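Local coordinates for protein glucosamine-6-phosphate deaminase (Thermotoga maritima, PDB 1J5X) that contains a SIS domain and folds as an alpha/beta protein with two parallel beta sheets flanked by helices, at residues A[214-218]-A[230-234]; A[247-251]-A[278-283]; A[262-268]-A[288-294]. All coordinates share one frame; numbering follows the deposited sequence.

In the fold
Followed from the N terminus, the chain passes through a five-stranded parallel sheet before it reaches the four-stranded one, whose strands take part in interactions 1 and 3 and beside which interaction 2 packs. Interaction 1 comes first, folding helix 222-238 back on strand 214-218 across 11 mostly helical residues, before either of the others opens. Interactions 2 and 3 cross, their segments alternating along the chain: 247-251, 262-268, 278-283, 288-294. Interaction 2 brings the loop after strand 241-245 to helix 273-285, while interaction 3 joins the two strands which that helix connects. Strands 214-218 and 262-267 are neighbours, so backbone pairing between them links interactions 1 and 3 directly; Leu218 touches Thr247, Tyr250 and Leu279 of interaction 2.

Interaction 1 of 3, residues A[214-218]-A[230-234]; sequences HFVFL and SALKC
Phe217 lays one face of its ring over the CB of Ser230, a CH-pi contact with that carbon 3.8 Å from the centroid of the Phe217 ring and 24° off the ring normal. The carbon is displaced toward the rim, and Phe217 CD1 is the ring atom nearest to it. On the other ortho position, Phe217 CD2 meets Ala231 CA at 3.6 Å, with the methyl CB alongside. The far end of the ring, Phe217 CZ, approaches Cys234 SG at 3.8 Å, an oblique sulfur-aromatic contact. One ring thus touches Ser230, Ala231 and Cys234, a full helical turn. Phe215, two residues back on the same side of the strand, meets only the end of this turn: its CD2 edge lies 3.7 Å from Cys234 CB, in the plane of the Phe215 ring, with the sulfur again oblique to it. Cys234 SG lies anti to its carbonyl carbon (chi1 -66°), which puts it beside both rings. The axes of the strand and helix segments run nearly antiparallel, at 158° and 8.7 Å, as the first half of the beta-alpha-beta unit that continues into strand 241-245. Helix 313-326 adds Ala315 against both Phe217 and Ser230. No hydrogen bond crosses the contact, and Ser230 OG is satisfied within its helix by Val226 O, which implies that strand and helix are held here by carbon, sulfur and ring contacts alone.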
loop_
_atom_site.group_PDB
_atom_site.type_symbol
_atom_site.label_atom_id
_atom_site.label_comp_id
_atom_site.label_asym_id
_atom_site.label_seq_id
_atom_site.Cartn_x
_atom_site.Cartn_y
_atom_site.Cartn_z
ATOM N N HIS A 214 1.700 2.518 20.386
ATOM C CA HIS A 214 2.057 3.634 19.479
ATOM C C HIS A 214 2.893 2.984 18.376
ATOM O O HIS A 214 4.047 2.580 18.647
ATOM C CB HIS A 214 2.936 4.620 20.191
ATOM C CG HIS A 214 3.385 5.747 19.322
ATOM N ND1 HIS A 214 4.495 6.497 19.606
ATOM C CD2 HIS A 214 2.878 6.241 18.169
ATOM C CE1 HIS A 214 4.664 7.414 18.664
ATOM N NE2 HIS A 214 3.694 7.278 17.783
ATOM N N PHE A 215 2.313 2.893 17.179
ATOM C CA PHE A 215 3.029 2.284 16.041
ATOM C C PHE A 215 3.513 3.375 15.069
ATOM O O PHE A 215 2.723 4.262 14.683
ATOM C CB PHE A 215 2.106 1.356 15.271
ATOM C CG PHE A 215 1.594 0.169 16.061
ATOM C CD1 PHE A 215 2.163 -0.177 17.288
ATOM C CD2 PHE A 215 0.575 -0.588 15.559
ATOM C CE1 PHE A 215 1.673 -1.296 17.988
ATOM C CE2 PHE A 215 0.071 -1.716 16.238
ATOM C CZ PHE A 215 0.626 -2.057 17.457
ATOM N N VAL A 216 4.766 3.249 14.614
ATOM C CA VAL A 216 5.376 4.224 13.697
ATOM C C VAL A 216 5.906 3.404 12.515
ATOM O O VAL A 216 6.564 2.373 12.746
ATOM C CB VAL A 216 6.525 4.933 14.418
ATOM C CG1 VAL A 216 7.317 5.848 13.473
ATOM C CG2 VAL A 216 5.965 5.743 15.633
ATOM N N PHE A 217 5.576 3.811 11.285
ATOM C CA PHE A 217 6.013 3.118 10.065
ATOM C C PHE A 217 6.911 4.056 9.269
ATOM O O PHE A 217 6.499 5.147 8.872
ATOM C CB PHE A 217 4.756 2.680 9.325
ATOM C CG PHE A 217 3.949 1.690 10.129
ATOM C CD1 PHE A 217 4.317 0.357 10.107
ATOM C CD2 PHE A 217 2.866 2.095 10.935
ATOM C CE1 PHE A 217 3.625 -0.620 10.855
ATOM C CE2 PHE A 217 2.154 1.141 11.712
ATOM C CZ PHE A 217 2.530 -0.217 11.662
ATOM N N LEU A 218 8.166 3.642 9.040
ATOM C CA LEU A 218 9.128 4.508 8.371
ATOM C C LEU A 218 9.587 3.923 7.055
ATOM O O LEU A 218 9.860 2.734 6.996
ATOM C CB LEU A 218 10.356 4.695 9.284
ATOM C CG LEU A 218 10.176 5.279 10.697
ATOM C CD1 LEU A 218 11.604 5.560 11.321
ATOM C CD2 LEU A 218 9.411 6.648 10.567
ATOM N N SER A 230 0.624 0.911 5.831
ATOM C CA SER A 230 0.819 0.097 7.050
ATOM C C SER A 230 0.093 0.756 8.265
ATOM O O SER A 230 -0.624 0.090 9.054
ATOM C CB SER A 230 2.288 -0.012 7.350
ATOM O OG SER A 230 2.891 -0.858 6.358
ATOM N N ALA A 231 0.277 2.048 8.417
ATOM C CA ALA A 231 -0.377 2.727 9.534
ATOM C C ALA A 231 -1.872 2.598 9.450
ATOM O O ALA A 231 -2.547 2.342 10.464
ATOM C CB ALA A 231 0.070 4.220 9.581
ATOM N N LEU A 232 -2.422 2.690 8.245
ATOM C CA LEU A 232 -3.863 2.625 8.125
ATOM C C LEU A 232 -4.385 1.233 8.507
ATOM O O LEU A 232 -5.485 1.078 9.115
ATOM C CB LEU A 232 -4.281 2.997 6.682
ATOM C CG LEU A 232 -5.771 2.838 6.400
ATOM C CD1 LEU A 232 -6.465 3.840 7.308
ATOM C CD2 LEU A 232 -6.161 3.162 4.961
ATOM N N LYS A 233 -3.631 0.186 8.150
ATOM C CA LYS A 233 -4.084 -1.167 8.523
ATOM C C LYS A 233 -4.158 -1.297 10.034
ATOM O O LYS A 233 -5.110 -1.901 10.554
ATOM C CB LYS A 233 -3.127 -2.248 7.988
ATOM C CG LYS A 233 -2.811 -2.230 6.491
ATOM C CD LYS A 233 -3.994 -2.508 5.575
ATOM C CE LYS A 233 -4.963 -1.269 5.405
ATOM N NZ LYS A 233 -5.710 -1.318 4.078
ATOM N N CYS A 234 -3.177 -0.775 10.747
ATOM C CA CYS A 234 -3.215 -0.916 12.198
ATOM C C CYS A 234 -4.227 -0.024 12.835
ATOM O O CYS A 234 -4.726 -0.339 13.932
ATOM C CB CYS A 234 -1.880 -0.669 12.815
ATOM S SG CYS A 234 -0.708 -2.010 12.274
#

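Interaction 2 of 3, residues A[247-251]-A[278-283]; sequences TLEYR and RLRKEL
Arg251 starts with CG anti to its carbonyl carbon and then runs extended as far as NE, while Glu282 sends its CG anti to the backbone N (chi1 -179°) and stretches out beyond it; the two chains meet in a salt bridge. The bridge fastens the loop and 3-10 turn that follow strand 241-245 to the crossover helix 273-285 of the parallel alpha/beta layer. Arg251 NE donates to Glu282 OE1 at 2.8 Å with an N-H...O angle of 171°, and the oxygen lies almost in the guanidinium plane. At the carboxylate, the donor comes to the syn side but out of plane, and the planes of the two flat groups are 47° apart. Arg251 NH2 also reaches Glu282 OE1, at 3.4 Å, a weak bond. Glu282 OE2 is held by Lys255, so each oxygen of this partly exposed carboxylate has a cationic partner. Leu279 supports the guanidinium from one side: its CD1 sits over the centre of that face, 3.8 Å from Arg251 CZ, as the two side chains run antiparallel alongside one another. The other branch, Leu279 CD2, goes to Thr247, touching the methyl CG2 at 3.7 Å and also the carbonyl oxygen. Deeper in, against the sheet residues Val216 and Val264, Tyr250 and Leu283 pair off; Leu283 CD2 approaches the edge of the tyrosine ring, near its plane, 3.8 Å from Tyr250 CE2.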
loop_
_atom_site.group_PDB
_atom_site.type_symbol
_atom_site.label_atom_id
_atom_site.label_comp_id
_atom_site.label_asym_id
_atom_site.label_seq_id
_atom_site.Cartn_x
_atom_site.Cartn_y
_atom_site.Cartn_z
ATOM N N THR A 247 11.706 7.961 6.231
ATOM C CA THR A 247 12.604 7.498 7.296
ATOM C C THR A 247 13.355 8.477 8.175
ATOM O O THR A 247 13.215 8.414 9.439
ATOM C CB THR A 247 13.543 6.429 6.714
ATOM O OG1 THR A 247 12.744 5.421 6.054
ATOM C CG2 THR A 247 14.337 5.722 7.822
ATOM N N LEU A 248 14.184 9.298 7.558
ATOM C CA LEU A 248 15.003 10.244 8.305
ATOM C C LEU A 248 14.184 11.431 8.810
ATOM O O LEU A 248 14.682 12.197 9.648
ATOM C CB LEU A 248 16.159 10.741 7.418
ATOM C CG LEU A 248 17.038 9.587 6.943
ATOM C CD1 LEU A 248 18.122 10.089 6.080
ATOM C CD2 LEU A 248 17.555 8.805 8.169
ATOM N N GLU A 249 12.929 11.574 8.340
ATOM C CA GLU A 249 12.112 12.724 8.785
ATOM C C GLU A 249 11.755 12.548 10.228
ATOM O O GLU A 249 11.442 13.529 10.902
ATOM C CB GLU A 249 10.784 12.803 8.013
ATOM C CG GLU A 249 11.011 13.345 6.605
ATOM C CD GLU A 249 11.404 14.844 6.627
ATOM O OE1 GLU A 249 10.541 15.723 6.916
ATOM O OE2 GLU A 249 12.565 15.153 6.383
ATOM N N TYR A 250 11.771 11.290 10.675
ATOM C CA TYR A 250 11.347 10.983 12.024
ATOM C C TYR A 250 12.151 11.727 13.106
ATOM O O TYR A 250 11.618 12.002 14.178
ATOM C CB TYR A 250 11.351 9.450 12.257
ATOM C CG TYR A 250 10.534 9.073 13.497
ATOM C CD1 TYR A 250 9.152 9.320 13.546
ATOM C CD2 TYR A 250 11.153 8.512 14.625
ATOM C CE1 TYR A 250 8.415 9.024 14.649
ATOM C CE2 TYR A 250 10.419 8.212 15.769
ATOM C CZ TYR A 250 9.048 8.466 15.779
ATOM O OH TYR A 250 8.275 8.180 16.863
ATOM N N ARG A 251 13.385 12.115 12.826
ATOM C CA ARG A 251 14.151 12.825 13.830
ATOM C C ARG A 251 13.723 14.268 13.964
ATOM O O ARG A 251 14.010 14.895 15.000
ATOM C CB ARG A 251 15.636 12.906 13.467
ATOM C CG ARG A 251 16.389 11.536 13.590
ATOM C CD ARG A 251 17.897 11.846 13.518
ATOM N NE ARG A 251 18.692 10.632 13.740
ATOM C CZ ARG A 251 19.171 9.858 12.759
ATOM N NH1 ARG A 251 18.948 10.155 11.466
ATOM N NH2 ARG A 251 19.886 8.774 13.076
ATOM N N ARG A 278 21.885 3.335 12.529
ATOM C CA ARG A 278 22.137 4.452 13.431
ATOM C C ARG A 278 20.803 4.958 13.986
ATOM O O ARG A 278 20.679 5.211 15.188
ATOM C CB ARG A 278 22.835 5.596 12.731
ATOM C CG ARG A 278 24.265 5.361 12.374
ATOM C CD ARG A 278 24.853 6.656 11.821
ATOM N NE ARG A 278 26.244 6.500 11.393
ATOM C CZ ARG A 278 27.045 7.516 11.055
ATOM N NH1 ARG A 278 26.590 8.773 11.086
ATOM N NH2 ARG A 278 28.313 7.282 10.708
ATOM N N LEU A 279 19.787 5.079 13.127
ATOM C CA LEU A 279 18.476 5.566 13.595
ATOM C C LEU A 279 17.825 4.543 14.565
ATOM O O LEU A 279 17.233 4.908 15.570
ATOM C CB LEU A 279 17.551 5.803 12.372
ATOM C CG LEU A 279 16.133 6.273 12.691
ATOM C CD1 LEU A 279 16.201 7.550 13.574
ATOM C CD2 LEU A 279 15.374 6.512 11.330
ATOM N N ARG A 280 17.921 3.260 14.227
ATOM C CA ARG A 280 17.401 2.214 15.073
ATOM C C ARG A 280 17.999 2.338 16.487
ATOM O O ARG A 280 17.242 2.369 17.472
ATOM C CB ARG A 280 17.774 0.836 14.505
ATOM C CG ARG A 280 17.457 -0.308 15.454
ATOM C CD ARG A 280 17.595 -1.681 14.800
ATOM N NE ARG A 280 17.153 -2.707 15.747
ATOM C CZ ARG A 280 16.528 -3.838 15.435
ATOM N NH1 ARG A 280 16.234 -4.156 14.177
ATOM N NH2 ARG A 280 16.181 -4.667 16.408
ATOM N N LYS A 281 19.326 2.439 16.575
ATOM C CA LYS A 281 19.964 2.495 17.910
ATOM C C LYS A 281 19.488 3.748 18.652
ATOM O O LYS A 281 19.232 3.711 19.858
ATOM C CB LYS A 281 21.501 2.503 17.799
ATOM C CG LYS A 281 22.105 3.670 17.006
ATOM C CD LYS A 281 22.105 5.016 17.784
ATOM C CE LYS A 281 22.467 6.244 16.931
ATOM N NZ LYS A 281 23.855 6.203 16.425
ATOM N N GLU A 282 19.328 4.852 17.917
ATOM C CA GLU A 282 18.874 6.088 18.547
ATOM C C GLU A 282 17.448 5.921 19.108
ATOM O O GLU A 282 17.196 6.189 20.293
ATOM C CB GLU A 282 19.000 7.237 17.548
ATOM C CG GLU A 282 18.566 8.600 18.106
ATOM C CD GLU A 282 18.529 9.684 17.052
ATOM O OE1 GLU A 282 19.507 9.809 16.302
ATOM O OE2 GLU A 282 17.517 10.418 16.985
ATOM N N LEU A 283 16.515 5.424 18.307
ATOM C CA LEU A 283 15.172 5.232 18.788
ATOM C C LEU A 283 15.128 4.228 19.945
ATOM O O LEU A 283 14.321 4.361 20.882
ATOM C CB LEU A 283 14.263 4.739 17.660
ATOM C CG LEU A 283 14.229 5.705 16.474
ATOM C CD1 LEU A 283 13.236 5.212 15.440
ATOM C CD2 LEU A 283 13.895 7.107 16.975
#

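Interaction 3 of 3, residues A[262-268]-A[288-294]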
loop_
_atom_site.group_PDB
_atom_site.type_symbol
_atom_site.label_atom_id
_atom_site.label_comp_id
_atom_site.label_asym_id
_atom_site.label_seq_id
_atom_site.Cartn_x
_atom_site.Cartn_y
_atom_site.Cartn_z
ATOM N N THR A 262 6.414 2.490 22.207
ATOM C CA THR A 262 6.437 2.849 20.786
ATOM C C THR A 262 7.060 1.682 20.024
ATOM O O THR A 262 8.106 1.186 20.426
ATOM C CB THR A 262 7.294 4.077 20.528
ATOM O OG1 THR A 262 6.722 5.201 21.209
ATOM C CG2 THR A 262 7.361 4.364 19.023
ATOM N N LEU A 263 6.413 1.261 18.950
ATOM C CA LEU A 263 6.893 0.163 18.096
ATOM C C LEU A 263 7.147 0.774 16.702
ATOM O O LEU A 263 6.235 1.355 16.123
ATOM C CB LEU A 263 5.826 -0.937 17.972
ATOM C CG LEU A 263 6.086 -2.134 17.017
ATOM C CD1 LEU A 263 7.350 -2.856 17.447
ATOM C CD2 LEU A 263 4.925 -3.086 16.999
ATOM N N VAL A 264 8.372 0.612 16.179
ATOM C CA VAL A 264 8.716 1.177 14.872
ATOM C C VAL A 264 8.955 0.063 13.847
ATOM O O VAL A 264 9.687 -0.879 14.142
ATOM C CB VAL A 264 10.012 2.021 14.989
ATOM C CG1 VAL A 264 10.368 2.665 13.602
ATOM C CG2 VAL A 264 9.854 3.089 16.069
ATOM N N PHE A 265 8.345 0.143 12.655
ATOM C CA PHE A 265 8.612 -0.838 11.597
ATOM C C PHE A 265 9.294 0.018 10.557
ATOM O O PHE A 265 8.712 0.986 10.046
ATOM C CB PHE A 265 7.357 -1.404 10.989
ATOM C CG PHE A 265 6.890 -2.683 11.628
ATOM C CD1 PHE A 265 7.067 -2.900 13.001
ATOM C CD2 PHE A 265 6.192 -3.621 10.892
ATOM C CE1 PHE A 265 6.531 -4.081 13.618
ATOM C CE2 PHE A 265 5.652 -4.809 11.525
ATOM C CZ PHE A 265 5.849 -4.992 12.889
HETATM N N MSE A 266 10.546 -0.304 10.285
HETATM C CA MSE A 266 11.353 0.451 9.380
HETATM C C MSE A 266 11.586 -0.348 8.090
HETATM O O MSE A 266 12.091 -1.487 8.135
HETATM C CB MSE A 266 12.693 0.752 10.062
HETATM C CG MSE A 266 13.604 1.635 9.210
HETATM SE SE MSE A 266 15.291 2.053 10.156
HETATM C CE MSE A 266 14.680 1.913 11.962
ATOM N N GLN A 267 11.231 0.252 6.951
ATOM C CA GLN A 267 11.418 -0.408 5.630
ATOM C C GLN A 267 12.821 -0.095 5.137
ATOM O O GLN A 267 13.123 1.050 4.750
ATOM C CB GLN A 267 10.451 0.148 4.624
ATOM C CG GLN A 267 8.961 -0.011 5.023
ATOM C CD GLN A 267 8.454 -1.451 5.049
ATOM O OE1 GLN A 267 8.969 -2.329 4.349
ATOM N NE2 GLN A 267 7.391 -1.699 5.843
ATOM N N LYS A 268 13.714 -1.091 5.170
ATOM C CA LYS A 268 15.102 -0.837 4.708
ATOM C C LYS A 268 15.200 -0.611 3.191
ATOM O O LYS A 268 14.517 -1.260 2.450
ATOM C CB LYS A 268 15.983 -2.044 5.040
ATOM C CG LYS A 268 16.069 -2.361 6.551
ATOM C CD LYS A 268 17.128 -3.517 6.861
ATOM C CE LYS A 268 18.546 -2.980 6.639
ATOM N NZ LYS A 268 18.917 -1.905 7.623
ATOM N N ALA A 288 12.004 2.944 22.263
ATOM C CA ALA A 288 11.222 2.221 21.263
ATOM C C ALA A 288 11.691 0.788 21.006
ATOM O O ALA A 288 12.826 0.455 21.251
ATOM C CB ALA A 288 11.296 2.978 19.902
ATOM N N THR A 289 10.781 -0.011 20.501
ATOM C CA THR A 289 11.088 -1.358 20.046
ATOM C C THR A 289 11.180 -1.113 18.510
ATOM O O THR A 289 10.252 -0.557 17.921
ATOM C CB THR A 289 9.916 -2.286 20.282
ATOM O OG1 THR A 289 9.726 -2.461 21.699
ATOM C CG2 THR A 289 10.148 -3.595 19.630
ATOM N N VAL A 290 12.265 -1.526 17.876
ATOM C CA VAL A 290 12.396 -1.312 16.426
ATOM C C VAL A 290 12.544 -2.608 15.702
ATOM O O VAL A 290 13.314 -3.503 16.149
ATOM C CB VAL A 290 13.597 -0.474 16.113
ATOM C CG1 VAL A 290 13.700 -0.274 14.563
ATOM C CG2 VAL A 290 13.536 0.853 16.905
ATOM N N LEU A 291 11.771 -2.739 14.628
ATOM C CA LEU A 291 11.787 -3.913 13.774
ATOM C C LEU A 291 12.134 -3.465 12.338
ATOM O O LEU A 291 11.535 -2.508 11.806
ATOM C CB LEU A 291 10.425 -4.574 13.809
ATOM C CG LEU A 291 10.290 -5.939 13.160
ATOM C CD1 LEU A 291 9.243 -6.791 13.930
ATOM C CD2 LEU A 291 9.849 -5.726 11.713
ATOM N N GLU A 292 13.140 -4.102 11.738
ATOM C CA GLU A 292 13.472 -3.752 10.355
ATOM C C GLU A 292 12.943 -4.764 9.367
ATOM O O GLU A 292 13.094 -5.986 9.543
ATOM C CB GLU A 292 14.986 -3.650 10.157
ATOM C CG GLU A 292 15.642 -2.459 10.799
ATOM C CD GLU A 292 17.168 -2.615 10.836
ATOM O OE1 GLU A 292 17.691 -3.206 11.811
ATOM O OE2 GLU A 292 17.844 -2.131 9.907
ATOM N N VAL A 293 12.350 -4.263 8.286
ATOM C CA VAL A 293 11.835 -5.127 7.233
ATOM C C VAL A 293 12.790 -4.957 6.067
ATOM O O VAL A 293 12.940 -3.848 5.569
ATOM C CB VAL A 293 10.428 -4.656 6.745
ATOM C CG1 VAL A 293 9.974 -5.482 5.514
ATOM C CG2 VAL A 293 9.436 -4.770 7.936
ATOM N N GLY A 294 13.399 -6.047 5.615
ATOM C CA GLY A 294 14.366 -5.940 4.504
ATOM C C GLY A 294 15.629 -6.789 4.833
ATOM O O GLY A 294 15.879 -7.225 5.992
#
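The Phe265 ring carries Leu291 CD2 over the centre of one face, 4.0 Å from the ring centroid and only 3° off its normal, a CH-pi contact. Leu291 CD1 also reaches the ring, coming 3.8 Å from Phe265 CE1, and the two side chains run alongside each other from neighbouring strands. A similar alignment is found further along on this side of the sheet, where the amide oxygen Gln267 OE1 rests 3.5 Å from Val293 CG1; that oxygen is hydrogen-bonded by Arg311, which also bonds to Val293 O and so ties amide and strand end together. Helix 313-326 packs on this side too, with Pro314 and Leu318 against Phe265. On the opposite side of the sheet, Met266, modelled as selenomethionine, extends with CG anti to the backbone N (chi1 -176°) and then bends at chi3, which places its CE 3.5 Å from Val290 CG1, toward helix 273-285. Near the C-terminal ends of the strands Lys268 NZ and Glu292 OE2 form a salt bridge, modelled so short that its exact length is doubtful. Glu276 and Asp273 also bind this ammonium, while Arg280 and Lys277 take Glu292 OE1, giving a charge network around the buried Lys268 and Glu292. Six backbone hydrogen bonds, among them Val264 N to Thr289 O at 2.8 Å and Val293 N to Met266 O at 2.8 Å, alternate in direction between the strands. That in-register parallel pairing, with helix 273-285 linking strand 262-267 to the edge strand 289-293, is a beta-alpha-beta crossover unit of a parallel alpha/beta fold.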